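Local coordinates for protein type III restriction-modification enzyme EcoP15I Mod subunit (Escherichia coli, PDB 4ZCF) that methylates the N6 of one adenine in the DNA site 5'-CAGCAG-3' using S-adenosylmethionine, working as a homodimer, and joins the Res subunit for DNA restriction, at residues Gln206-Cys211 with Tyr243-Thr248; Val117-Ile122 with Thr194-Ile199; Val608-Ser613 with Leu638-Arg643. All blocks are in the same frame, centred on the assembly; numbering follows the deposited sequence.

Contact 1: Gln206-Cys211 with Tyr243-Thr248; sequences QLKLVC and YIIVYT
Helix 206-211 and strand 243-248 run almost parallel, 3° apart with their axes separated by 10.2 Å, and the backbones come nearest at Lys208 and Ile245. The strand turns two side chains, Ile245 and Tyr247, toward the helix. Ile245 touches with both branches: CD1 meets Leu207 CD2 at 3.8 Å and also reaches Cys211 SG, while CG2 rests on Lys208 CG at 3.9 Å. A beta-branched residue suits a strand and here serves three helix residues at once. This is the helix-on-sheet layer of the Rossmann-like methyltransferase fold, helix 204-215 lying over strand 241-248, which runs antiparallel to its neighbour 193-199. Tyr247 has CG anti to its carbonyl carbon (chi1 -80°), which carries the ring toward the helix. Cys211 CB sits over one face, 3.7 Å from the ring centroid, in a CH-pi contact, and SG lies over the same face at 4.6 Å. Lys208 bends its chain so that CD comes to the ring edge and NZ gives OH a weak hydrogen bond; the firmer partner of OH is Asp212. A leucine in place of Tyr247 would probably leave Asp212 without this hydroxyl mate and Cys211 without the ring face it packs on.

Contact 2: Val117-Ile122 with Thr194-Ile199; sequences VKMIYI and TIFISI
Two neighbouring parallel strands, joined from Met119-Thr194 to Ile122-Ile197, form this contact in the middle of the large mixed sheet of the methylase domain. Their axes lie 4.6 Å apart and differ by 8°. Backbone hydrogen bonds zigzag between them: Thr194 gives its N to Lys118 O, Ile120 N goes back to Thr194 O (2.9 Å), Phe196 N to Ile120 O (2.7 Å), Ile122 N to Phe196 O, and Ser198 N to Ile122 O in a nearly straight bond of 170°. On the face bearing Met119, Tyr121 and Phe196, the flexible methionine crosses the phenylalanine at about a right angle, setting CE 3.6 Å from Phe196 CD1, with SD in an oblique Met-aromatic contact. Tyr121 extends with CG anti to the backbone N (chi1 174°), and this lays its ring edge, at CD1, 3.8 Å from Phe196 CB. The hydroxyl then reaches along to Ser198, where OH and OG share a hydrogen bond whose modelled length is doubtfully short. Helix 420-430 covers this face, Leu426 and Ala430 resting on Phe196. On the other face the paired residues of both strands are isoleucines, bulky and beta-branched as buried strands favour. Ile120 CG2 meets Ile195 CD1 at 3.8 Å, and Ile122 lies alongside Ile197, pointing the same way, with Ile122 CD1 4.1 Å from Ile197 CG2. Helix 204-215 packs there through Phe215 and Leu207. Strand 117-122 leads straight into residues 123-126, predicted to bind S-adenosylmethionine, and Tyr126 of that stretch touches Ser198. Adjacent parallel strands, one running at its C-terminal end into a DPPY sequence, are characteristic of the Rossmann-like core of N4/N6 amino-methyltransferases.

Contact 3: Val608-Ser613 with Leu638-Arg643; sequences VVFYGS and LDLVVR
A beta-alpha-beta unit of the C-terminal domain brings Val608-Tyr611 and Asp639-Arg643 together as adjacent parallel strands, with helix 618-629 in the connection. Backbone bonds pass back and forth from Val608 N to Asp639 O (2.7 Å) through Val641 N to Val608 O and Phe610 N to Val641 O, ending with Gly612 N, which approaches Arg643 O from above the carbonyl plane at 3.2 Å. Phe610 sets CG between its backbone N and carbonyl carbon (chi1 68°), a turn that lays the ring across the partner strand. Its CD1 meets Leu640 CD1 at 3.6 Å, CE2 meets Val642 CG1 at 3.7 Å, and Val642 CA lies over one ring face, so a large flat residue bridges two aliphatic ones. Val608 extends this apolar face, CB to Leu640 CD1 3.8 Å. On the other face Val609 CG1 sits over the centre of the Arg643 guanidinium, 3.8 Å from CZ. The polar end of that arginine is held by a salt bridge to Asp553 and a cation-pi contact with Trp549. Helix 618-629 packs on Val608, Phe610 and Leu640, strand 577-580 borders the inner side of 607-611, and Phe757 of the Res chain rests on Leu640 and Val642 of the outermost strand.

Contacts 1 and 2 lie in the methylase domain, their centres about 10 Å apart, and share its large mixed sheet, where 117-122, 193-199 and 241-248 lie side by side. Strand 193-199 is common to both, lying between 117-122 and 241-248: it probably hydrogen-bonds Tyr243 through Ile199 O and Ile245 through Ile197 N, and is followed in the chain, after a short connection, by helix 204-215. Contact 2 closes before contact 1 opens, and contact 3 follows last, in a separate C-terminal sheet, touching neither, its centre about 38 Å from that of contact 2 and about 44 Å from that of contact 1. It is contact 3 that packs on the Res chain.

Contact 1: Gln206-Cys211 with Tyr243-Thr248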
loop_
_atom_site.group_PDB
_atom_site.type_symbol
_atom_site.label_atom_id
_atom_site.label_comp_id
_atom_site.label_asym_id
_atom_site.label_seq_id
_atom_site.Cartn_x
_atom_site.Cartn_y
_atom_site.Cartn_z
ATOM N N GLN A 206 5.864 3.365 -13.886
ATOM C CA GLN A 206 7.119 3.006 -13.183
ATOM C C GLN A 206 7.063 3.245 -11.687
ATOM O O GLN A 206 7.574 2.419 -10.931
ATOM C CB GLN A 206 8.318 3.743 -13.775
ATOM C CG GLN A 206 8.737 3.216 -15.154
ATOM C CD GLN A 206 7.892 3.687 -16.328
ATOM O OE1 GLN A 206 6.985 4.543 -16.233
ATOM N NE2 GLN A 206 8.207 3.139 -17.477
ATOM N N LEU A 207 6.435 4.354 -11.243
ATOM C CA LEU A 207 6.273 4.655 -9.815
ATOM C C LEU A 207 5.247 3.736 -9.201
ATOM O O LEU A 207 5.454 3.247 -8.095
ATOM C CB LEU A 207 5.822 6.104 -9.634
ATOM C CG LEU A 207 5.351 6.554 -8.244
ATOM C CD1 LEU A 207 6.518 6.561 -7.186
ATOM C CD2 LEU A 207 4.634 7.878 -8.358
ATOM N N LYS A 208 4.135 3.529 -9.896
ATOM C CA LYS A 208 3.038 2.685 -9.459
ATOM C C LYS A 208 3.539 1.273 -9.253
ATOM O O LYS A 208 3.178 0.650 -8.249
ATOM C CB LYS A 208 1.879 2.712 -10.479
ATOM C CG LYS A 208 0.759 3.679 -10.132
ATOM C CD LYS A 208 -0.104 3.220 -8.925
ATOM C CE LYS A 208 -1.168 2.202 -9.262
ATOM N NZ LYS A 208 -0.616 0.820 -9.314
ATOM N N LEU A 209 4.414 0.794 -10.174
ATOM C CA LEU A 209 5.047 -0.526 -10.063
ATOM C C LEU A 209 6.063 -0.625 -8.917
ATOM O O LEU A 209 6.072 -1.649 -8.224
ATOM C CB LEU A 209 5.596 -1.054 -11.410
ATOM C CG LEU A 209 4.519 -1.408 -12.491
ATOM C CD1 LEU A 209 5.134 -2.133 -13.645
ATOM C CD2 LEU A 209 3.403 -2.272 -11.930
ATOM N N VAL A 210 6.844 0.454 -8.645
ATOM C CA VAL A 210 7.778 0.483 -7.496
ATOM C C VAL A 210 7.038 0.594 -6.161
ATOM O O VAL A 210 7.524 0.085 -5.154
ATOM C CB VAL A 210 8.957 1.478 -7.652
ATOM C CG1 VAL A 210 8.580 2.882 -7.234
ATOM C CG2 VAL A 210 10.180 1.010 -6.883
ATOM N N CYS A 211 5.843 1.222 -6.158
ATOM C CA CYS A 211 5.004 1.352 -4.963
ATOM C C CYS A 211 4.389 0.033 -4.614
ATOM O O CYS A 211 4.164 -0.262 -3.436
ATOM C CB CYS A 211 3.940 2.419 -5.157
ATOM S SG CYS A 211 4.526 4.095 -4.877
ATOM N N TYR A 243 -1.591 13.022 -12.162
ATOM C CA TYR A 243 -2.119 12.074 -11.185
ATOM C C TYR A 243 -1.629 12.282 -9.772
ATOM O O TYR A 243 -0.663 12.982 -9.538
ATOM C CB TYR A 243 -1.791 10.619 -11.629
ATOM C CG TYR A 243 -2.019 10.321 -13.103
ATOM C CD1 TYR A 243 -3.247 9.849 -13.556
ATOM C CD2 TYR A 243 -0.997 10.484 -14.035
ATOM C CE1 TYR A 243 -3.471 9.599 -14.912
ATOM C CE2 TYR A 243 -1.208 10.230 -15.396
ATOM C CZ TYR A 243 -2.442 9.766 -15.825
ATOM O OH TYR A 243 -2.669 9.507 -17.155
ATOM N N ILE A 244 -2.306 11.641 -8.839
ATOM C CA ILE A 244 -2.000 11.541 -7.416
ATOM C C ILE A 244 -2.244 10.058 -7.058
ATOM O O ILE A 244 -3.398 9.630 -7.003
ATOM C CB ILE A 244 -2.784 12.540 -6.508
ATOM C CG1 ILE A 244 -2.671 14.012 -7.072
ATOM C CG2 ILE A 244 -2.302 12.431 -5.026
ATOM C CD1 ILE A 244 -3.393 15.155 -6.356
ATOM N N ILE A 245 -1.149 9.272 -6.928
ATOM C CA ILE A 245 -1.204 7.868 -6.524
ATOM C C ILE A 245 -1.316 7.822 -4.983
ATOM O O ILE A 245 -0.698 8.629 -4.308
ATOM C CB ILE A 245 -0.088 6.953 -7.113
ATOM C CG1 ILE A 245 1.182 6.984 -6.302
ATOM C CG2 ILE A 245 0.187 7.195 -8.609
ATOM C CD1 ILE A 245 2.005 5.758 -6.529
ATOM N N VAL A 246 -2.174 6.951 -4.440
ATOM C CA VAL A 246 -2.426 6.868 -2.994
ATOM C C VAL A 246 -2.193 5.425 -2.516
ATOM O O VAL A 246 -2.645 4.482 -3.165
ATOM C CB VAL A 246 -3.858 7.386 -2.643
ATOM C CG1 VAL A 246 -4.081 7.468 -1.145
ATOM C CG2 VAL A 246 -4.143 8.735 -3.291
ATOM N N TYR A 247 -1.437 5.255 -1.432
ATOM C CA TYR A 247 -1.159 3.945 -0.832
ATOM C C TYR A 247 -1.311 4.080 0.675
ATOM O O TYR A 247 -1.289 5.177 1.210
ATOM C CB TYR A 247 0.261 3.417 -1.187
ATOM C CG TYR A 247 0.399 2.774 -2.557
ATOM C CD1 TYR A 247 0.393 3.545 -3.717
ATOM C CD2 TYR A 247 0.555 1.397 -2.692
ATOM C CE1 TYR A 247 0.483 2.960 -4.976
ATOM C CE2 TYR A 247 0.643 0.800 -3.951
ATOM C CZ TYR A 247 0.629 1.591 -5.088
ATOM O OH TYR A 247 0.781 1.036 -6.333
ATOM N N THR A 248 -1.504 2.960 1.342
ATOM C CA THR A 248 -1.658 2.864 2.785
ATOM C C THR A 248 -0.531 1.987 3.326
ATOM O O THR A 248 0.094 1.267 2.543
ATOM C CB THR A 248 -3.083 2.391 3.132
ATOM O OG1 THR A 248 -3.262 2.381 4.544
ATOM C CG2 THR A 248 -3.427 1.047 2.544
#

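Contact 2: Val117-Ile122 with Thr194-Ile199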
loop_
_atom_site.group_PDB
_atom_site.type_symbol
_atom_site.label_atom_id
_atom_site.label_comp_id
_atom_site.label_asym_id
_atom_site.label_seq_id
_atom_site.Cartn_x
_atom_site.Cartn_y
_atom_site.Cartn_z
ATOM N N VAL A 117 3.527 9.166 11.561
ATOM C CA VAL A 117 2.996 10.029 10.487
ATOM C C VAL A 117 1.650 9.491 9.984
ATOM O O VAL A 117 1.566 8.315 9.639
ATOM C CB VAL A 117 4.035 10.188 9.334
ATOM C CG1 VAL A 117 3.587 11.212 8.306
ATOM C CG2 VAL A 117 5.405 10.571 9.882
ATOM N N LYS A 118 0.600 10.339 9.955
ATOM C CA LYS A 118 -0.737 9.933 9.476
ATOM C C LYS A 118 -0.830 10.065 7.962
ATOM O O LYS A 118 -1.571 9.316 7.323
ATOM C CB LYS A 118 -1.847 10.783 10.118
ATOM C CG LYS A 118 -3.178 10.040 10.281
ATOM C CD LYS A 118 -4.249 10.956 10.864
ATOM C CE LYS A 118 -5.563 10.279 11.237
ATOM N NZ LYS A 118 -6.144 9.457 10.136
ATOM N N MET A 119 -0.124 11.060 7.386
ATOM C CA MET A 119 -0.173 11.305 5.950
ATOM C C MET A 119 1.129 11.832 5.430
ATOM O O MET A 119 1.757 12.676 6.062
ATOM C CB MET A 119 -1.297 12.308 5.619
ATOM C CG MET A 119 -1.662 12.367 4.147
ATOM S SD MET A 119 -2.613 13.861 3.743
ATOM C CE MET A 119 -1.988 14.229 2.188
ATOM N N ILE A 120 1.489 11.385 4.232
ATOM C CA ILE A 120 2.619 11.865 3.470
ATOM C C ILE A 120 2.090 12.359 2.153
ATOM O O ILE A 120 1.377 11.628 1.466
ATOM C CB ILE A 120 3.716 10.783 3.253
ATOM C CG1 ILE A 120 4.308 10.281 4.622
ATOM C CG2 ILE A 120 4.811 11.273 2.269
ATOM C CD1 ILE A 120 5.387 9.176 4.501
ATOM N N TYR A 121 2.401 13.621 1.807
ATOM C CA TYR A 121 2.124 14.176 0.491
ATOM C C TYR A 121 3.462 14.569 -0.079
ATOM O O TYR A 121 4.205 15.268 0.581
ATOM C CB TYR A 121 1.175 15.401 0.489
ATOM C CG TYR A 121 1.079 15.981 -0.913
ATOM C CD1 TYR A 121 0.455 15.268 -1.942
ATOM C CD2 TYR A 121 1.783 17.131 -1.260
ATOM C CE1 TYR A 121 0.467 15.727 -3.254
ATOM C CE2 TYR A 121 1.841 17.570 -2.582
ATOM C CZ TYR A 121 1.153 16.882 -3.567
ATOM O OH TYR A 121 1.181 17.318 -4.861
ATOM N N ILE A 122 3.777 14.145 -1.286
ATOM C CA ILE A 122 5.031 14.531 -1.945
ATOM C C ILE A 122 4.825 14.909 -3.404
ATOM O O ILE A 122 4.013 14.300 -4.086
ATOM C CB ILE A 122 6.259 13.565 -1.759
ATOM C CG1 ILE A 122 5.934 12.096 -2.029
ATOM C CG2 ILE A 122 6.973 13.794 -0.441
ATOM C CD1 ILE A 122 7.180 11.286 -2.558
ATOM N N THR A 194 -1.327 6.943 5.310
ATOM C CA THR A 194 -1.360 7.001 3.840
ATOM C C THR A 194 -0.299 7.899 3.222
ATOM O O THR A 194 0.091 8.897 3.810
ATOM C CB THR A 194 -2.747 7.480 3.326
ATOM O OG1 THR A 194 -3.163 8.643 4.039
ATOM C CG2 THR A 194 -3.820 6.410 3.400
ATOM N N ILE A 195 0.144 7.545 2.025
ATOM C CA ILE A 195 1.049 8.324 1.193
ATOM C C ILE A 195 0.266 8.754 -0.058
ATOM O O ILE A 195 -0.518 7.975 -0.568
ATOM C CB ILE A 195 2.413 7.617 0.865
ATOM C CG1 ILE A 195 3.340 8.538 0.021
ATOM C CG2 ILE A 195 2.221 6.234 0.214
ATOM C CD1 ILE A 195 4.812 8.213 0.028
ATOM N N PHE A 196 0.461 10.001 -0.510
ATOM C CA PHE A 196 -0.096 10.639 -1.720
ATOM C C PHE A 196 1.124 11.115 -2.554
ATOM O O PHE A 196 2.023 11.753 -2.003
ATOM C CB PHE A 196 -0.974 11.835 -1.298
ATOM C CG PHE A 196 -2.325 11.513 -0.695
ATOM C CD1 PHE A 196 -2.432 11.024 0.595
ATOM C CD2 PHE A 196 -3.495 11.715 -1.420
ATOM C CE1 PHE A 196 -3.686 10.716 1.150
ATOM C CE2 PHE A 196 -4.749 11.434 -0.855
ATOM C CZ PHE A 196 -4.836 10.955 0.436
ATOM N N ILE A 197 1.217 10.715 -3.846
ATOM C CA ILE A 197 2.340 11.054 -4.741
ATOM C C ILE A 197 1.866 11.641 -6.046
ATOM O O ILE A 197 1.246 10.931 -6.844
ATOM C CB ILE A 197 3.340 9.889 -5.008
ATOM C CG1 ILE A 197 3.634 9.047 -3.743
ATOM C CG2 ILE A 197 4.646 10.421 -5.669
ATOM C CD1 ILE A 197 4.422 7.765 -3.974
ATOM N N SER A 198 2.192 12.929 -6.285
ATOM C CA SER A 198 1.880 13.642 -7.524
ATOM C C SER A 198 2.858 13.224 -8.595
ATOM O O SER A 198 4.057 13.164 -8.339
ATOM C CB SER A 198 2.017 15.153 -7.339
ATOM O OG SER A 198 0.901 15.703 -6.665
ATOM N N ILE A 199 2.347 12.940 -9.804
ATOM C CA ILE A 199 3.149 12.593 -10.977
ATOM C C ILE A 199 2.347 12.903 -12.167
ATOM O O ILE A 199 1.165 13.158 -12.035
ATOM C CB ILE A 199 3.671 11.124 -11.078
ATOM C CG1 ILE A 199 2.818 10.126 -10.321
ATOM C CG2 ILE A 199 5.224 10.990 -10.874
ATOM C CD1 ILE A 199 1.703 9.638 -11.058
#

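Contact 3: Val608-Ser613 with Leu638-Arg643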
loop_
_atom_site.group_PDB
_atom_site.type_symbol
_atom_site.label_atom_id
_atom_site.label_comp_id
_atom_site.label_asym_id
_atom_site.label_seq_id
_atom_site.Cartn_x
_atom_site.Cartn_y
_atom_site.Cartn_z
ATOM N N VAL A 608 19.814 7.912 32.550
ATOM C CA VAL A 608 20.852 8.957 32.681
ATOM C C VAL A 608 21.903 8.719 31.594
ATOM O O VAL A 608 22.499 7.641 31.541
ATOM C CB VAL A 608 21.473 9.086 34.109
ATOM C CG1 VAL A 608 22.415 10.286 34.201
ATOM C CG2 VAL A 608 20.398 9.181 35.183
ATOM N N VAL A 609 22.061 9.691 30.687
ATOM C CA VAL A 609 23.007 9.646 29.556
ATOM C C VAL A 609 24.119 10.698 29.774
ATOM O O VAL A 609 23.821 11.868 29.952
ATOM C CB VAL A 609 22.302 9.824 28.171
ATOM C CG1 VAL A 609 23.221 9.449 27.010
ATOM C CG2 VAL A 609 20.997 9.046 28.099
ATOM N N PHE A 610 25.380 10.281 29.768
ATOM C CA PHE A 610 26.488 11.220 29.966
ATOM C C PHE A 610 27.553 11.104 28.872
ATOM O O PHE A 610 27.767 10.024 28.322
ATOM C CB PHE A 610 27.099 11.088 31.385
ATOM C CG PHE A 610 27.836 9.790 31.629
ATOM C CD1 PHE A 610 27.161 8.660 32.080
ATOM C CD2 PHE A 610 29.196 9.683 31.361
ATOM C CE1 PHE A 610 27.829 7.444 32.239
ATOM C CE2 PHE A 610 29.865 8.469 31.542
ATOM C CZ PHE A 610 29.173 7.361 31.976
ATOM N N TYR A 611 28.214 12.217 28.559
ATOM C CA TYR A 611 29.274 12.261 27.554
ATOM C C TYR A 611 30.623 11.741 28.130
ATOM O O TYR A 611 31.269 12.433 28.920
ATOM C CB TYR A 611 29.381 13.698 27.018
ATOM C CG TYR A 611 30.404 13.924 25.936
ATOM C CD1 TYR A 611 30.586 12.997 24.916
ATOM C CD2 TYR A 611 31.119 15.110 25.868
ATOM C CE1 TYR A 611 31.520 13.211 23.900
ATOM C CE2 TYR A 611 32.073 15.326 24.873
ATOM C CZ TYR A 611 32.261 14.378 23.882
ATOM O OH TYR A 611 33.159 14.610 22.867
ATOM N N GLY A 612 31.008 10.528 27.711
ATOM C CA GLY A 612 32.221 9.799 28.085
ATOM C C GLY A 612 33.496 10.607 28.197
ATOM O O GLY A 612 34.123 10.608 29.260
ATOM N N SER A 613 33.867 11.337 27.116
ATOM C CA SER A 613 35.070 12.189 27.034
ATOM C C SER A 613 35.211 13.218 28.175
ATOM O O SER A 613 36.340 13.565 28.544
ATOM C CB SER A 613 35.121 12.911 25.693
ATOM O OG SER A 613 35.957 12.230 24.771
ATOM N N LEU A 638 17.225 3.909 38.014
ATOM C CA LEU A 638 17.756 4.703 36.908
ATOM C C LEU A 638 18.887 4.008 36.143
ATOM O O LEU A 638 19.916 3.676 36.741
ATOM C CB LEU A 638 18.228 6.074 37.422
ATOM C CG LEU A 638 17.141 7.056 37.858
ATOM C CD1 LEU A 638 16.848 6.946 39.348
ATOM C CD2 LEU A 638 17.531 8.479 37.512
ATOM N N ASP A 639 18.698 3.801 34.817
ATOM C CA ASP A 639 19.731 3.229 33.945
ATOM C C ASP A 639 20.765 4.301 33.616
ATOM O O ASP A 639 20.424 5.488 33.562
ATOM C CB ASP A 639 19.151 2.644 32.649
ATOM C CG ASP A 639 20.133 1.746 31.894
ATOM O OD1 ASP A 639 20.703 0.811 32.526
ATOM O OD2 ASP A 639 20.329 1.969 30.673
ATOM N N LEU A 640 22.034 3.877 33.412
ATOM C CA LEU A 640 23.152 4.780 33.134
ATOM C C LEU A 640 23.864 4.441 31.827
ATOM O O LEU A 640 24.580 3.444 31.743
ATOM C CB LEU A 640 24.114 4.850 34.347
ATOM C CG LEU A 640 25.280 5.829 34.252
ATOM C CD1 LEU A 640 24.829 7.263 34.467
ATOM C CD2 LEU A 640 26.373 5.461 35.218
ATOM N N VAL A 641 23.687 5.303 30.817
ATOM C CA VAL A 641 24.230 5.131 29.468
ATOM C C VAL A 641 25.455 6.024 29.216
ATOM O O VAL A 641 25.478 7.163 29.692
ATOM C CB VAL A 641 23.082 5.388 28.437
ATOM C CG1 VAL A 641 23.541 5.197 26.990
ATOM C CG2 VAL A 641 21.870 4.509 28.729
ATOM N N VAL A 642 26.460 5.501 28.461
ATOM C CA VAL A 642 27.670 6.196 27.993
ATOM C C VAL A 642 27.540 6.487 26.485
ATOM O O VAL A 642 27.244 5.575 25.693
ATOM C CB VAL A 642 29.015 5.437 28.197
ATOM C CG1 VAL A 642 30.149 6.413 28.514
ATOM C CG2 VAL A 642 28.925 4.331 29.235
ATOM N N ARG A 643 27.884 7.720 26.079
ATOM C CA ARG A 643 27.866 8.089 24.669
ATOM C C ARG A 643 29.094 8.923 24.299
ATOM O O ARG A 643 29.383 9.917 24.966
ATOM C CB ARG A 643 26.546 8.797 24.294
ATOM C CG ARG A 643 26.239 8.729 22.802
ATOM C CD ARG A 643 24.792 9.025 22.497
ATOM N NE ARG A 643 23.914 8.026 23.086
ATOM C CZ ARG A 643 22.663 8.252 23.458
ATOM N NH1 ARG A 643 22.134 9.462 23.332
ATOM N NH2 ARG A 643 21.939 7.277 23.984
#